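Local coordinates for uncharacterized protein BF1531 (Bacteroides fragilis, PDB 3SLR) that is of unknown function but may hydrolyse ester bonds, joining an FkbH-type N-terminal domain to a phosphatase domain that binds magnesium, at residues L151-L154 and N155-M159; T86-L89 and L90-H93; T134-G137 and S138-K142. One frame throughout, in Å; residues are numbered along the deposited sequence.

Contact 1. Residues L151-L154 and N155-M159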
loop_
_atom_site.group_PDB
_atom_site.type_symbol
_atom_site.label_atom_id
_atom_site.label_comp_id
_atom_site.label_asym_id
_atom_site.label_seq_id
_atom_site.Cartn_x
_atom_site.Cartn_y
_atom_site.Cartn_z
ATOM N N LEU A 151 -0.614 -3.897 -22.748
ATOM C CA LEU A 151 -0.799 -3.645 -21.316
ATOM C C LEU A 151 0.524 -3.361 -20.598
ATOM O O LEU A 151 0.593 -2.509 -19.725
ATOM C CB LEU A 151 -1.527 -4.809 -20.643
ATOM C CG LEU A 151 -2.251 -4.337 -19.381
ATOM C CD1 LEU A 151 -3.369 -3.409 -19.817
ATOM C CD2 LEU A 151 -2.829 -5.495 -18.582
ATOM N N THR A 152 1.567 -4.086 -20.972
ATOM C CA THR A 152 2.894 -3.889 -20.404
ATOM C C THR A 152 3.439 -2.501 -20.747
ATOM O O THR A 152 3.982 -1.800 -19.889
ATOM C CB THR A 152 3.847 -4.988 -20.898
ATOM O OG1 THR A 152 3.285 -6.266 -20.579
ATOM C CG2 THR A 152 5.237 -4.855 -20.243
ATOM N N LYS A 153 3.271 -2.101 -22.000
ATOM C CA LYS A 153 3.602 -0.744 -22.432
ATOM C C LYS A 153 2.796 0.289 -21.637
ATOM O O LYS A 153 3.346 1.267 -21.113
ATOM C CB LYS A 153 3.323 -0.587 -23.938
ATOM C CG LYS A 153 3.429 0.849 -24.456
ATOM C CD LYS A 153 3.195 0.901 -25.971
ATOM C CE LYS A 153 3.055 2.339 -26.475
ATOM N NZ LYS A 153 2.869 2.388 -27.963
ATOM N N LEU A 154 1.483 0.080 -21.563
ATOM C CA LEU A 154 0.605 1.000 -20.839
ATOM C C LEU A 154 1.043 1.211 -19.382
ATOM O O LEU A 154 1.135 2.343 -18.922
ATOM C CB LEU A 154 -0.843 0.510 -20.903
ATOM C CG LEU A 154 -1.937 1.289 -20.162
ATOM C CD1 LEU A 154 -1.982 2.745 -20.605
ATOM C CD2 LEU A 154 -3.282 0.619 -20.395
ATOM N N ASN A 155 1.309 0.130 -18.653
ATOM C CA ASN A 155 1.651 0.270 -17.235
ATOM C C ASN A 155 2.976 0.990 -17.044
ATOM O O ASN A 155 3.150 1.767 -16.093
ATOM C CB ASN A 155 1.673 -1.087 -16.529
ATOM C CG ASN A 155 0.298 -1.532 -16.106
ATOM O OD1 ASN A 155 -0.499 -0.723 -15.637
ATOM N ND2 ASN A 155 -0.006 -2.814 -16.295
ATOM N N TYR A 156 3.909 0.738 -17.954
ATOM C CA TYR A 156 5.203 1.414 -17.916
ATOM C C TYR A 156 5.040 2.914 -18.144
ATOM O O TYR A 156 5.529 3.726 -17.360
ATOM C CB TYR A 156 6.170 0.809 -18.940
ATOM C CG TYR A 156 7.468 1.585 -19.091
ATOM C CD1 TYR A 156 8.365 1.700 -18.033
ATOM C CD2 TYR A 156 7.789 2.200 -20.297
ATOM C CE1 TYR A 156 9.549 2.417 -18.171
ATOM C CE2 TYR A 156 8.960 2.914 -20.447
ATOM C CZ TYR A 156 9.835 3.020 -19.383
ATOM O OH TYR A 156 10.992 3.734 -19.552
ATOM N N GLU A 157 4.335 3.284 -19.206
ATOM C CA GLU A 157 4.152 4.702 -19.515
ATOM C C GLU A 157 3.300 5.433 -18.476
ATOM O O GLU A 157 3.492 6.620 -18.245
ATOM C CB GLU A 157 3.560 4.885 -20.917
ATOM C CG GLU A 157 4.483 4.414 -22.037
ATOM C CD GLU A 157 5.825 5.142 -22.071
ATOM O OE1 GLU A 157 5.990 6.175 -21.378
ATOM O OE2 GLU A 157 6.723 4.674 -22.802
ATOM N N LEU A 158 2.360 4.727 -17.848
ATOM C CA LEU A 158 1.595 5.319 -16.759
ATOM C C LEU A 158 2.520 5.766 -15.645
ATOM O O LEU A 158 2.310 6.810 -15.032
ATOM C CB LEU A 158 0.571 4.331 -16.197
ATOM C CG LEU A 158 -0.768 4.217 -16.911
ATOM C CD1 LEU A 158 -1.550 3.062 -16.292
ATOM C CD2 LEU A 158 -1.541 5.536 -16.805
HETATM N N MSE A 159 3.548 4.976 -15.366
HETATM C CA MSE A 159 4.482 5.387 -14.323
HETATM C C MSE A 159 5.242 6.653 -14.722
HETATM O O MSE A 159 5.479 7.543 -13.891
HETATM C CB MSE A 159 5.427 4.242 -13.971
HETATM C CG MSE A 159 4.675 3.063 -13.402
HETATM SE SE MSE A 159 5.881 1.755 -12.572
HETATM C CE MSE A 159 4.536 0.369 -12.172
#

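Contact 2. Residues T86-L89 and L90-H93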
loop_
_atom_site.group_PDB
_atom_site.type_symbol
_atom_site.label_atom_id
_atom_site.label_comp_id
_atom_site.label_asym_id
_atom_site.label_seq_id
_atom_site.Cartn_x
_atom_site.Cartn_y
_atom_site.Cartn_z
ATOM N N THR A 86 -8.800 -3.620 -16.259
ATOM C CA THR A 86 -8.168 -4.416 -17.307
ATOM C C THR A 86 -9.226 -5.181 -18.089
ATOM O O THR A 86 -9.139 -5.322 -19.308
ATOM C CB THR A 86 -7.168 -5.418 -16.722
ATOM O OG1 THR A 86 -6.202 -4.709 -15.947
ATOM C CG2 THR A 86 -6.462 -6.203 -17.837
ATOM N N HIS A 87 -10.229 -5.681 -17.375
ATOM C CA HIS A 87 -11.275 -6.487 -17.984
ATOM C C HIS A 87 -11.989 -5.777 -19.134
ATOM O O HIS A 87 -12.244 -6.371 -20.187
ATOM C CB HIS A 87 -12.288 -6.926 -16.916
ATOM C CG HIS A 87 -13.121 -8.097 -17.330
ATOM N ND1 HIS A 87 -12.830 -9.390 -16.944
ATOM C CD2 HIS A 87 -14.205 -8.181 -18.141
ATOM C CE1 HIS A 87 -13.712 -10.215 -17.480
ATOM N NE2 HIS A 87 -14.562 -9.507 -18.204
ATOM N N LYS A 88 -12.327 -4.512 -18.927
ATOM C CA LYS A 88 -13.052 -3.748 -19.938
ATOM C C LYS A 88 -12.125 -3.322 -21.077
ATOM O O LYS A 88 -12.555 -3.239 -22.235
ATOM C CB LYS A 88 -13.767 -2.541 -19.310
ATOM C CG LYS A 88 -14.895 -2.940 -18.347
ATOM C CD LYS A 88 -16.050 -3.643 -19.086
ATOM C CE LYS A 88 -17.082 -4.199 -18.094
ATOM N NZ LYS A 88 -18.286 -4.762 -18.800
ATOM N N LEU A 89 -10.856 -3.082 -20.757
ATOM C CA LEU A 89 -9.868 -2.740 -21.778
ATOM C C LEU A 89 -9.614 -3.958 -22.673
ATOM O O LEU A 89 -9.415 -3.822 -23.878
ATOM C CB LEU A 89 -8.554 -2.262 -21.137
ATOM C CG LEU A 89 -7.467 -1.759 -22.107
ATOM C CD1 LEU A 89 -7.897 -0.457 -22.778
ATOM C CD2 LEU A 89 -6.138 -1.575 -21.393
ATOM N N LEU A 90 -9.619 -5.144 -22.064
ATOM C CA LEU A 90 -9.483 -6.406 -22.791
ATOM C C LEU A 90 -10.605 -6.536 -23.814
ATOM O O LEU A 90 -10.370 -6.910 -24.966
ATOM C CB LEU A 90 -9.539 -7.581 -21.808
ATOM C CG LEU A 90 -9.228 -8.977 -22.346
ATOM C CD1 LEU A 90 -7.769 -9.068 -22.696
ATOM C CD2 LEU A 90 -9.587 -10.034 -21.289
ATOM N N GLU A 91 -11.834 -6.215 -23.405
ATOM C CA GLU A 91 -12.945 -6.243 -24.346
ATOM C C GLU A 91 -12.756 -5.221 -25.467
ATOM O O GLU A 91 -12.960 -5.530 -26.644
ATOM C CB GLU A 91 -14.283 -6.023 -23.642
ATOM C CG GLU A 91 -15.418 -5.895 -24.652
ATOM C CD GLU A 91 -16.796 -6.002 -24.035
ATOM O OE1 GLU A 91 -17.025 -5.392 -22.978
ATOM O OE2 GLU A 91 -17.654 -6.688 -24.623
ATOM N N LYS A 92 -12.363 -4.006 -25.108
ATOM C CA LYS A 92 -12.119 -2.956 -26.098
ATOM C C LYS A 92 -11.117 -3.413 -27.156
ATOM O O LYS A 92 -11.341 -3.266 -28.361
ATOM C CB LYS A 92 -11.630 -1.688 -25.394
ATOM C CG LYS A 92 -11.393 -0.490 -26.291
ATOM C CD LYS A 92 -11.053 0.745 -25.441
ATOM C CE LYS A 92 -10.978 2.008 -26.278
ATOM N NZ LYS A 92 -10.050 1.823 -27.417
ATOM N N HIS A 93 -10.014 -3.981 -26.685
ATOM C CA HIS A 93 -8.966 -4.507 -27.554
ATOM C C HIS A 93 -9.482 -5.610 -28.485
ATOM O O HIS A 93 -9.143 -5.648 -29.662
ATOM C CB HIS A 93 -7.802 -4.997 -26.676
ATOM C CG HIS A 93 -6.748 -5.772 -27.410
ATOM N ND1 HIS A 93 -6.816 -7.138 -27.575
ATOM C CD2 HIS A 93 -5.584 -5.379 -27.983
ATOM C CE1 HIS A 93 -5.745 -7.553 -28.234
ATOM N NE2 HIS A 93 -4.982 -6.503 -28.492
HETATM O O HOH W 1 -15.274 -2.623 -22.778
#

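Contact 3. Residues T134-G137 and S138-K142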
loop_
_atom_site.group_PDB
_atom_site.type_symbol
_atom_site.label_atom_id
_atom_site.label_comp_id
_atom_site.label_asym_id
_atom_site.label_seq_id
_atom_site.Cartn_x
_atom_site.Cartn_y
_atom_site.Cartn_z
ATOM N N THR A 134 -3.758 -15.588 -23.328
ATOM C CA THR A 134 -3.164 -16.758 -23.985
ATOM C C THR A 134 -3.518 -16.935 -25.463
ATOM O O THR A 134 -3.404 -18.037 -25.993
ATOM C CB THR A 134 -3.472 -18.090 -23.244
ATOM O OG1 THR A 134 -4.839 -18.471 -23.459
ATOM C CG2 THR A 134 -3.163 -17.970 -21.740
ATOM N N ILE A 135 -3.933 -15.857 -26.123
ATOM C CA ILE A 135 -4.217 -15.892 -27.559
ATOM C C ILE A 135 -2.977 -16.298 -28.373
ATOM O O ILE A 135 -3.078 -17.028 -29.374
ATOM C CB ILE A 135 -4.757 -14.530 -28.022
ATOM C CG1 ILE A 135 -6.183 -14.332 -27.486
ATOM C CG2 ILE A 135 -4.726 -14.407 -29.551
ATOM C CD1 ILE A 135 -7.200 -15.268 -28.123
ATOM N N TRP A 136 -1.812 -15.825 -27.930
ATOM C CA TRP A 136 -0.535 -16.161 -28.561
ATOM C C TRP A 136 0.347 -17.057 -27.707
ATOM O O TRP A 136 1.449 -17.404 -28.122
ATOM C CB TRP A 136 0.275 -14.889 -28.850
ATOM C CG TRP A 136 -0.413 -13.886 -29.700
ATOM C CD1 TRP A 136 -1.251 -12.891 -29.279
ATOM C CD2 TRP A 136 -0.317 -13.754 -31.123
ATOM N NE1 TRP A 136 -1.680 -12.155 -30.353
ATOM C CE2 TRP A 136 -1.118 -12.662 -31.496
ATOM C CE3 TRP A 136 0.381 -14.449 -32.117
ATOM C CZ2 TRP A 136 -1.260 -12.252 -32.823
ATOM C CZ3 TRP A 136 0.250 -14.034 -33.434
ATOM C CH2 TRP A 136 -0.566 -12.948 -33.771
ATOM N N GLY A 137 -0.109 -17.417 -26.519
ATOM C CA GLY A 137 0.805 -17.959 -25.525
ATOM C C GLY A 137 1.828 -16.910 -25.094
ATOM O O GLY A 137 1.583 -15.701 -25.196
ATOM N N SER A 138 2.985 -17.367 -24.612
ATOM C CA SER A 138 4.057 -16.460 -24.244
ATOM C C SER A 138 4.552 -15.658 -25.439
ATOM O O SER A 138 5.175 -14.613 -25.268
ATOM C CB SER A 138 5.237 -17.243 -23.647
ATOM O OG SER A 138 4.884 -17.812 -22.399
ATOM N N TYR A 139 4.303 -16.168 -26.644
ATOM C CA TYR A 139 4.747 -15.501 -27.870
ATOM C C TYR A 139 4.161 -14.090 -27.977
ATOM O O TYR A 139 4.634 -13.270 -28.772
ATOM C CB TYR A 139 4.356 -16.333 -29.099
ATOM C CG TYR A 139 5.018 -15.886 -30.385
ATOM C CD1 TYR A 139 6.302 -16.321 -30.710
ATOM C CD2 TYR A 139 4.361 -15.043 -31.279
ATOM C CE1 TYR A 139 6.918 -15.932 -31.894
ATOM C CE2 TYR A 139 4.973 -14.639 -32.466
ATOM C CZ TYR A 139 6.252 -15.091 -32.762
ATOM O OH TYR A 139 6.871 -14.703 -33.929
ATOM N N ALA A 140 3.144 -13.796 -27.174
ATOM C CA ALA A 140 2.544 -12.455 -27.184
ATOM C C ALA A 140 3.574 -11.326 -27.049
ATOM O O ALA A 140 3.347 -10.216 -27.533
ATOM C CB ALA A 140 1.480 -12.322 -26.101
ATOM N N THR A 141 4.691 -11.590 -26.376
ATOM C CA THR A 141 5.671 -10.521 -26.150
ATOM C C THR A 141 6.306 -10.022 -27.452
ATOM O O THR A 141 6.826 -8.909 -27.505
ATOM C CB THR A 141 6.806 -10.942 -25.186
ATOM O OG1 THR A 141 7.641 -11.923 -25.820
ATOM C CG2 THR A 141 6.244 -11.512 -23.889
ATOM N N LYS A 142 6.256 -10.853 -28.490
ATOM C CA LYS A 142 6.858 -10.545 -29.791
ATOM C C LYS A 142 5.886 -9.850 -30.726
ATOM O O LYS A 142 6.260 -9.432 -31.830
ATOM C CB LYS A 142 7.371 -11.822 -30.457
ATOM C CG LYS A 142 8.532 -12.452 -29.712
ATOM C CD LYS A 142 8.913 -13.780 -30.334
ATOM C CE LYS A 142 10.216 -14.329 -29.797
ATOM N NZ LYS A 142 11.398 -13.757 -30.500
#

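Contact 1. Residues L151-L154 and N155-M159
The flat carboxamide of Asn155 lies alongside the side chain of Leu151, and both point the same way. Atom ND2 of Asn155 stands 4.1 Å from Leu151 CG. The amide CG sits beside its own backbone N (chi1 -83°), which brings the group next to Leu151. ND2 is hydrogen-bonded to the carbonyl O of Tyr128, and OD1 also has a partner outside this helix turn. The amide is therefore gripped at both ends.

One turn on, the CD1 methyl of Leu154 meets Leu158 CG at 4.2 Å. These two leucines cross obliquely. Both are buried, and Leu154 also reaches helices 86-94 and 104-118.

On the flank facing helix 104-118, Lys153 and Glu157 touch only loosely, CG to CG at 4.4 Å. Their charged ends turn to Asp106 and Asn160 respectively.

Backbone bonds four residues apart tie the turns together. Among them are Asn155 N to Leu151 O at 2.9 Å and Glu157 N to Lys153 O at 2.9 Å.

This is an ordinary alpha-helix with one buried face. As part of helix 147-164 it flanks the five-stranded parallel sheet of an alpha/beta domain, consistent with the SGNH hydrolase clan.

Contact 2. Residues T86-L89 and L90-H93
The CD1 methyl of Leu89 comes within 4.3 Å of Lys92 CD, about one turn along helix 86-94. This is a light apolar contact, made by the aliphatic part of the lysine. Leu89 is buried, and its CG stands opposite its backbone N (chi1 -175°). It also packs on Leu104 and Arg108 of helix 104-118. Its carbonyl O accepts the backbone N of His93 at 2.9 Å.

Leu90 meets the preceding turn through its backbone and CB. Its N is bonded to Thr86 O at 2.8 Å. Its CB rests 3.4 Å from the carbonyl O of both Thr86 and His87. Farther out, the side chain touches Phe147 at the start of helix 147-164.

The carbonyl O of Lys88 has two donors. Lys92 N reaches it at 3.0 Å, and a water donates to it at 2.8 Å. The same water donates a longer bond, 3.3 Å, to Glu91 OE1. It thus links the glutamate to the carbonyl group of the previous turn.

The charged ends of Lys88 and Glu91 are near one another but too far apart for a salt bridge. Lys88 NZ instead has a salt bridge to Glu195 and a hydrogen bond to Tyr191 OH.

The chemistry is divided between two environments. Leu89 serves the buried side, where His93 also turns its NE2 to the carbonyl O of Ser145. Leu90 lies at the margin of that side, against Phe147. On the Lys88 and Glu91 side, the positive lysine probably still favours the nearby carboxylate through space. What links the two residues is a water, between the Lys88 carbonyl O and Glu91 OE1, while the lysine ammonium group is committed to Glu195 and Tyr191.

Contact 3. Residues T134-G137 and S138-K142
The chain turns at Gly137, whose positive phi of 65° is a conformation glycine adopts easily, and enters a 3-10 segment in which Ala140 N bonds to Gly137 O at 3.2 Å.

Trp136 carries most of the side-chain contact. Its CB approaches the Ala140 backbone, 3.5 Å from Ala140 N, and meets Ala140 CB at 3.9 Å. The indole CG sits beside the backbone N of Trp136 (chi1 -57°), near Ala140 CA. The six-membered part of the indole then reaches Tyr139, with Trp136 CE3 at 4.1 Å from Tyr139 CD2. The two rings meet at a slant.

Tyr139 comes close through its CB as well, 3.2 Å from the carbonyl O of Trp136. Its phenol ring has Lys142 CB over the centre of one face, 4.1 Å above the plane. The aliphatic start of the lysine thus packs on this ring.

Ala140 is the buried member of the group. Its carbonyl O is hydrogen-bonded to Ser146 OG, and Trp136 also touches Ser146 and Val143. These partners tie the turn to the chain that leads into helix 147-164.

The bond from Ala140 N is nearly straight at the hydrogen, with an N-H...O angle of 166°. The donor lies well above the plane of the Gly137 carbonyl, however, so it does not use a lone pair. Tyr139 N makes only a weak bond to Trp136 O, long and bent. The 3-10 pattern continues with Thr141 N to Ser138 O and Lys142 N to Tyr139 O.

The turn is therefore held by one sound backbone bond and one weak one across the bend, with carbon contacts beside them. The two aromatic groups add apolar packing at the surface, and no charged pair takes part.

How the contacts relate
Along the chain the order is contact 2, contact 3, contact 1. Contact 2 lies on helix 86-94, which follows strand 79-83. Contact 3 is in the loop between strand 122-126 and helix 147-164, and contact 1 is on that helix. Both strands belong to the same five-stranded parallel sheet. The centres of contacts 1 and 2 are about 15 Å apart, and the two touch: Leu89 CD2 meets Leu151 CD1 at 3.7 Å. Contact 3 touches neither, with nearest atoms about 6 to 7 Å away. All three lie in the FkbH-type N-terminal domain, away from the magnesium site. Contacts 1 and 2 show how two of its helices pack together; contact 3 lies in the loop leading into one of them.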